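Local coordinates for ABC transporter, substrate-binding protein (Streptococcus pneumoniae, PDB 5G5Y), which binds short- and long-chain fructooligosaccharides, preferring tetrasaccharides and larger, and delivers them to the FusABC-MsmK ABC transporter for import, at residues A[208-213]-A[420-425]; A[297-302]-A[414-419]. One frame throughout, in Å; residues are numbered along the deposited sequence.

Contact 1. Residues A[208-213]-A[420-425]; sequences DHLVVG and NNYPRV
D208 faces R424 across the start of this contact, its OD2 4.1 Å from NH1: opposite charges near the edge of the guanidinium but too far apart for a salt bridge. The carboxylate and guanidinium planes stand 77° apart, and OD2 is instead hydrogen-bonded to ND2 of N301. L210 brings a methyl over one face of the Y422 ring, a CH-pi contact with CD2 4.1 Å from the ring centroid and displaced toward CG and CD1. P423 CD lies against the opposite face, while the Y422 hydroxyl is tied to the backbone O of K482, so the ring is held on both sides and at its end. V212 has CG2 on the N side of its backbone, anti to its carbonyl carbon; this methyl touches N421 O at 3.5 Å and itself sits at the edge of the Y422 ring, near its plane. No direct hydrogen bond joins the backbones; water 1 accepts from V212 N at 3.1 Å and donates to N420 O at 2.8 Å, and water 2 links V212 O to N420 N. Strand 210-212 thus meets the loop before helix 429-455 through a water-bridged seam, close to calcium site 2, whose ligands D219 and F220 belong to the antiparallel hairpin partner, strand 218-220.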
loop_
_atom_site.group_PDB
_atom_site.type_symbol
_atom_site.label_atom_id
_atom_site.label_comp_id
_atom_site.label_asym_id
_atom_site.label_seq_id
_atom_site.Cartn_x
_atom_site.Cartn_y
_atom_site.Cartn_z
ATOM N N ASP A 208 3.484 -0.991 -10.795
ATOM C CA ASP A 208 2.660 -1.688 -11.809
ATOM C C ASP A 208 3.055 -1.347 -13.257
ATOM O O ASP A 208 2.506 -1.918 -14.190
ATOM C CB ASP A 208 1.192 -1.304 -11.663
ATOM C CG ASP A 208 0.620 -1.667 -10.301
ATOM O OD1 ASP A 208 0.829 -2.795 -9.834
ATOM O OD2 ASP A 208 -0.042 -0.810 -9.677
ATOM N N HIS A 209 3.979 -0.398 -13.433
ATOM C CA HIS A 209 4.303 0.198 -14.734
ATOM C C HIS A 209 3.047 0.628 -15.487
ATOM O O HIS A 209 2.958 0.459 -16.706
ATOM C CB HIS A 209 5.149 -0.732 -15.593
ATOM C CG HIS A 209 6.338 -1.293 -14.887
ATOM N ND1 HIS A 209 7.315 -0.497 -14.328
ATOM C CD2 HIS A 209 6.695 -2.570 -14.620
ATOM C CE1 HIS A 209 8.194 -1.260 -13.703
ATOM N NE2 HIS A 209 7.854 -2.518 -13.882
ATOM N N LEU A 210 2.068 1.134 -14.753
ATOM C CA LEU A 210 0.789 1.485 -15.352
ATOM C C LEU A 210 0.217 2.753 -14.742
ATOM O O LEU A 210 -0.049 2.801 -13.535
ATOM C CB LEU A 210 -0.187 0.336 -15.174
ATOM C CG LEU A 210 -1.392 0.330 -16.088
ATOM C CD1 LEU A 210 -1.002 -0.147 -17.479
ATOM C CD2 LEU A 210 -2.445 -0.609 -15.507
ATOM N N VAL A 211 0.034 3.765 -15.593
ATOM C CA VAL A 211 -0.699 4.995 -15.216
ATOM C C VAL A 211 -1.950 5.157 -16.078
ATOM O O VAL A 211 -2.148 4.402 -17.033
ATOM C CB VAL A 211 0.220 6.252 -15.293
ATOM C CG1 VAL A 211 1.355 6.115 -14.293
ATOM C CG2 VAL A 211 0.751 6.484 -16.698
ATOM N N VAL A 212 -2.783 6.144 -15.741
ATOM C CA VAL A 212 -4.004 6.434 -16.506
ATOM C C VAL A 212 -3.907 7.871 -16.945
ATOM O O VAL A 212 -3.853 8.743 -16.108
ATOM C CB VAL A 212 -5.304 6.269 -15.688
ATOM C CG1 VAL A 212 -6.533 6.510 -16.578
ATOM C CG2 VAL A 212 -5.373 4.893 -15.077
ATOM N N GLY A 213 -3.857 8.090 -18.255
ATOM C CA GLY A 213 -3.747 9.422 -18.837
ATOM C C GLY A 213 -5.034 10.194 -18.737
ATOM O O GLY A 213 -6.125 9.617 -18.591
ATOM N N ASN A 420 -6.818 10.536 -12.533
ATOM C CA ASN A 420 -7.046 9.196 -12.058
ATOM C C ASN A 420 -5.795 8.384 -11.939
ATOM O O ASN A 420 -4.803 8.626 -12.620
ATOM C CB ASN A 420 -8.029 8.469 -12.985
ATOM C CG ASN A 420 -9.464 8.997 -12.811
ATOM O OD1 ASN A 420 -10.012 8.984 -11.711
ATOM N ND2 ASN A 420 -10.006 9.525 -13.840
ATOM N N ASN A 421 -5.882 7.391 -11.069
ATOM C CA ASN A 421 -4.939 6.235 -11.081
ATOM C C ASN A 421 -5.734 4.980 -11.504
ATOM O O ASN A 421 -6.886 5.101 -11.938
ATOM C CB ASN A 421 -4.187 6.082 -9.749
ATOM C CG ASN A 421 -5.089 5.752 -8.581
ATOM O OD1 ASN A 421 -6.293 5.623 -8.752
ATOM N ND2 ASN A 421 -4.508 5.586 -7.394
ATOM N N TYR A 422 -5.092 3.811 -11.472
ATOM C CA TYR A 422 -5.724 2.572 -11.967
ATOM C C TYR A 422 -6.478 1.911 -10.805
ATOM O O TYR A 422 -5.850 1.624 -9.761
ATOM C CB TYR A 422 -4.683 1.573 -12.535
ATOM C CG TYR A 422 -5.429 0.478 -13.295
ATOM C CD1 TYR A 422 -5.863 0.695 -14.583
ATOM C CD2 TYR A 422 -5.784 -0.723 -12.682
ATOM C CE1 TYR A 422 -6.604 -0.271 -15.260
ATOM C CE2 TYR A 422 -6.550 -1.688 -13.349
ATOM C CZ TYR A 422 -6.964 -1.449 -14.625
ATOM O OH TYR A 422 -7.685 -2.431 -15.292
ATOM N N PRO A 423 -7.785 1.644 -10.969
ATOM C CA PRO A 423 -8.578 1.157 -9.851
ATOM C C PRO A 423 -8.370 -0.347 -9.572
ATOM O O PRO A 423 -8.081 -1.125 -10.481
ATOM C CB PRO A 423 -10.006 1.442 -10.288
ATOM C CG PRO A 423 -9.962 1.348 -11.767
ATOM C CD PRO A 423 -8.611 1.842 -12.182
ATOM N N ARG A 424 -8.565 -0.729 -8.325
ATOM C CA ARG A 424 -8.381 -2.121 -7.865
ATOM C C ARG A 424 -9.547 -3.040 -8.295
ATOM O O ARG A 424 -10.180 -3.621 -7.440
ATOM C CB ARG A 424 -8.321 -2.127 -6.312
ATOM C CG ARG A 424 -7.108 -1.489 -5.669
ATOM C CD ARG A 424 -5.879 -2.072 -6.317
ATOM N NE ARG A 424 -4.673 -1.895 -5.532
ATOM C CZ ARG A 424 -3.447 -1.786 -6.051
ATOM N NH1 ARG A 424 -3.231 -1.815 -7.361
ATOM N NH2 ARG A 424 -2.416 -1.634 -5.238
ATOM N N VAL A 425 -9.794 -3.173 -9.597
ATOM C CA VAL A 425 -10.977 -3.859 -10.102
ATOM C C VAL A 425 -10.899 -5.348 -9.803
ATOM O O VAL A 425 -9.826 -5.877 -9.692
ATOM C CB VAL A 425 -11.166 -3.646 -11.621
ATOM C CG1 VAL A 425 -11.647 -2.230 -11.873
ATOM C CG2 VAL A 425 -9.878 -3.960 -12.395
HETATM O O HOH W 1 -2.165 7.740 -13.190
HETATM O O HOH W 2 -5.936 10.430 -15.383
HETATM O O HOH W 3 -8.480 9.869 -16.164
#

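Contact 2. Residues A[297-302]-A[414-419]; sequences VARTNG and PYMSNV
R299 reaches two successive carbonyls with one nitrogen: NH1 donates to N418 O at 3.0 Å along a nearly straight path (161°) and to V419 O at 2.8 Å through a weak, bent bond. Both oxygens lie at the edge of the guanidinium and in its plane, although NH1 is tilted 29° from the carbonyl plane of N418. The side chain reaches them by a bend at chi3 (68°), which turns NE and the guanidinium out of the extended line from CA to CD. The bond to N418 O helps fix the orientation of this buried group, and the one to V419 O adds to it only weakly.

At the other end V297 N gives a straight hydrogen bond to Y415 O at 3.0 Å, approaching from above the carbonyl plane. V297 O is satisfied by water 4, which donates to it at 2.8 Å and accepts from N418 N, so the water fills in where the two backbones draw apart. Between these polar ends lies the packing. V297 sets CG2 against Y415 CB, while its CB and CG1 rest on M416 CG. The M416 chain runs extended beyond CG and lays SD beside R299 CG at 4.1 Å, the two side chains crossing at about a right angle. I408 and Y412 of helix 399-412 continue this apolar layer, touching M416 and V297 respectively. The arrangement is a loop-to-loop junction: arginine bonds to backbone carbonyls, one direct main-chain bond and a water bridge join the segment before strand 305-306 to the chain leaving helix 399-412.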
loop_
_atom_site.group_PDB
_atom_site.type_symbol
_atom_site.label_atom_id
_atom_site.label_comp_id
_atom_site.label_asym_id
_atom_site.label_seq_id
_atom_site.Cartn_x
_atom_site.Cartn_y
_atom_site.Cartn_z
ATOM N N VAL A 297 4.823 14.261 -10.864
ATOM C CA VAL A 297 4.815 13.079 -10.013
ATOM C C VAL A 297 3.813 12.080 -10.579
ATOM O O VAL A 297 2.624 12.420 -10.766
ATOM C CB VAL A 297 4.417 13.438 -8.574
ATOM C CG1 VAL A 297 4.335 12.204 -7.700
ATOM C CG2 VAL A 297 5.446 14.403 -7.988
ATOM N N ALA A 298 4.289 10.856 -10.810
ATOM C CA ALA A 298 3.431 9.763 -11.265
ATOM C C ALA A 298 2.732 9.220 -10.017
ATOM O O ALA A 298 3.348 9.039 -8.943
ATOM C CB ALA A 298 4.233 8.696 -11.915
ATOM N N ARG A 299 1.428 9.013 -10.132
ATOM C CA ARG A 299 0.688 8.402 -9.033
ATOM C C ARG A 299 0.896 6.897 -9.057
ATOM O O ARG A 299 0.880 6.262 -10.139
ATOM C CB ARG A 299 -0.771 8.715 -9.172
ATOM C CG ARG A 299 -1.043 10.166 -9.006
ATOM C CD ARG A 299 -2.495 10.500 -9.296
ATOM N NE ARG A 299 -3.372 9.925 -8.296
ATOM C CZ ARG A 299 -4.698 10.035 -8.277
ATOM N NH1 ARG A 299 -5.401 10.687 -9.219
ATOM N NH2 ARG A 299 -5.358 9.459 -7.274
ATOM N N THR A 300 1.119 6.318 -7.889
ATOM C CA THR A 300 1.038 4.850 -7.772
ATOM C C THR A 300 -0.444 4.459 -7.899
ATOM O O THR A 300 -1.321 5.340 -7.910
ATOM C CB THR A 300 1.486 4.289 -6.385
ATOM O OG1 THR A 300 0.511 4.636 -5.384
ATOM C CG2 THR A 300 2.853 4.795 -6.004
ATOM N N ASN A 301 -0.690 3.140 -7.947
ATOM C CA ASN A 301 -2.035 2.612 -7.884
ATOM C C ASN A 301 -2.387 2.037 -6.504
ATOM O O ASN A 301 -3.401 1.373 -6.345
ATOM C CB ASN A 301 -2.273 1.615 -9.014
ATOM C CG ASN A 301 -1.954 2.206 -10.368
ATOM O OD1 ASN A 301 -2.420 3.312 -10.689
ATOM N ND2 ASN A 301 -1.131 1.534 -11.141
ATOM N N GLY A 302 -1.603 2.396 -5.504
ATOM C CA GLY A 302 -1.845 1.960 -4.146
ATOM C C GLY A 302 -3.142 2.484 -3.589
ATOM O O GLY A 302 -3.569 3.598 -3.918
ATOM N N PRO A 414 1.006 19.082 -5.831
ATOM C CA PRO A 414 0.944 20.084 -6.891
ATOM C C PRO A 414 1.397 19.609 -8.281
ATOM O O PRO A 414 0.983 20.196 -9.297
ATOM C CB PRO A 414 1.862 21.208 -6.379
ATOM C CG PRO A 414 1.889 21.047 -4.895
ATOM C CD PRO A 414 1.801 19.563 -4.672
ATOM N N TYR A 415 2.196 18.534 -8.316
ATOM C CA TYR A 415 2.777 18.013 -9.546
ATOM C C TYR A 415 2.122 16.703 -10.032
ATOM O O TYR A 415 2.566 16.180 -11.027
ATOM C CB TYR A 415 4.261 17.808 -9.342
ATOM C CG TYR A 415 4.888 19.081 -8.871
ATOM C CD1 TYR A 415 4.944 20.181 -9.722
ATOM C CD2 TYR A 415 5.349 19.216 -7.572
ATOM C CE1 TYR A 415 5.440 21.383 -9.297
ATOM C CE2 TYR A 415 5.886 20.429 -7.133
ATOM C CZ TYR A 415 5.909 21.499 -8.001
ATOM O OH TYR A 415 6.454 22.675 -7.608
ATOM N N MET A 416 1.080 16.218 -9.336
ATOM C CA MET A 416 0.292 15.040 -9.742
ATOM C C MET A 416 -0.828 15.472 -10.666
ATOM O O MET A 416 -1.985 15.780 -10.238
ATOM C CB MET A 416 -0.315 14.359 -8.513
ATOM C CG MET A 416 0.692 13.750 -7.550
ATOM S SD MET A 416 -0.297 13.049 -6.207
ATOM C CE MET A 416 0.950 12.877 -4.937
ATOM N N SER A 417 -0.518 15.502 -11.946
ATOM C CA SER A 417 -1.418 16.042 -12.925
ATOM C C SER A 417 -2.461 15.053 -13.427
ATOM O O SER A 417 -3.363 15.463 -14.151
ATOM C CB SER A 417 -0.596 16.592 -14.112
ATOM O OG SER A 417 0.206 17.691 -13.622
ATOM N N ASN A 418 -2.337 13.782 -13.088
ATOM C CA ASN A 418 -3.272 12.756 -13.562
ATOM C C ASN A 418 -4.515 12.726 -12.666
ATOM O O ASN A 418 -4.413 12.491 -11.463
ATOM C CB ASN A 418 -2.599 11.403 -13.622
ATOM C CG ASN A 418 -1.492 11.368 -14.690
ATOM O OD1 ASN A 418 -0.647 12.277 -14.743
ATOM N ND2 ASN A 418 -1.543 10.384 -15.589
ATOM N N VAL A 419 -5.670 12.946 -13.285
ATOM C CA VAL A 419 -6.966 12.951 -12.575
ATOM C C VAL A 419 -7.162 11.614 -11.831
ATOM O O VAL A 419 -7.598 11.561 -10.645
ATOM C CB VAL A 419 -8.153 13.187 -13.554
ATOM C CG1 VAL A 419 -9.496 13.051 -12.837
ATOM C CG2 VAL A 419 -8.113 14.532 -14.261
HETATM O O HOH W 4 0.007 12.265 -11.656
#

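In the fold
From the N terminus the chain first reaches strand 210-212, then the 297-302 loop, and after helix 399-412 runs through 414-419 straight into 420-425. The last two segments are consecutive, so one continuous connection before helix 429-455 closes both loops: contact 2 brings together residues at least 112 apart and sits within the wider loop of contact 1, spanning at least 207. The two are joined directly, with N301 OD1 accepting from Y422 N and N418 ND2 donating to V212 O. Together they tie the hairpin beside the second calcium site and the loop before strand 305-306 to the connection between two helices, with helix 475-492 packed against contact 1.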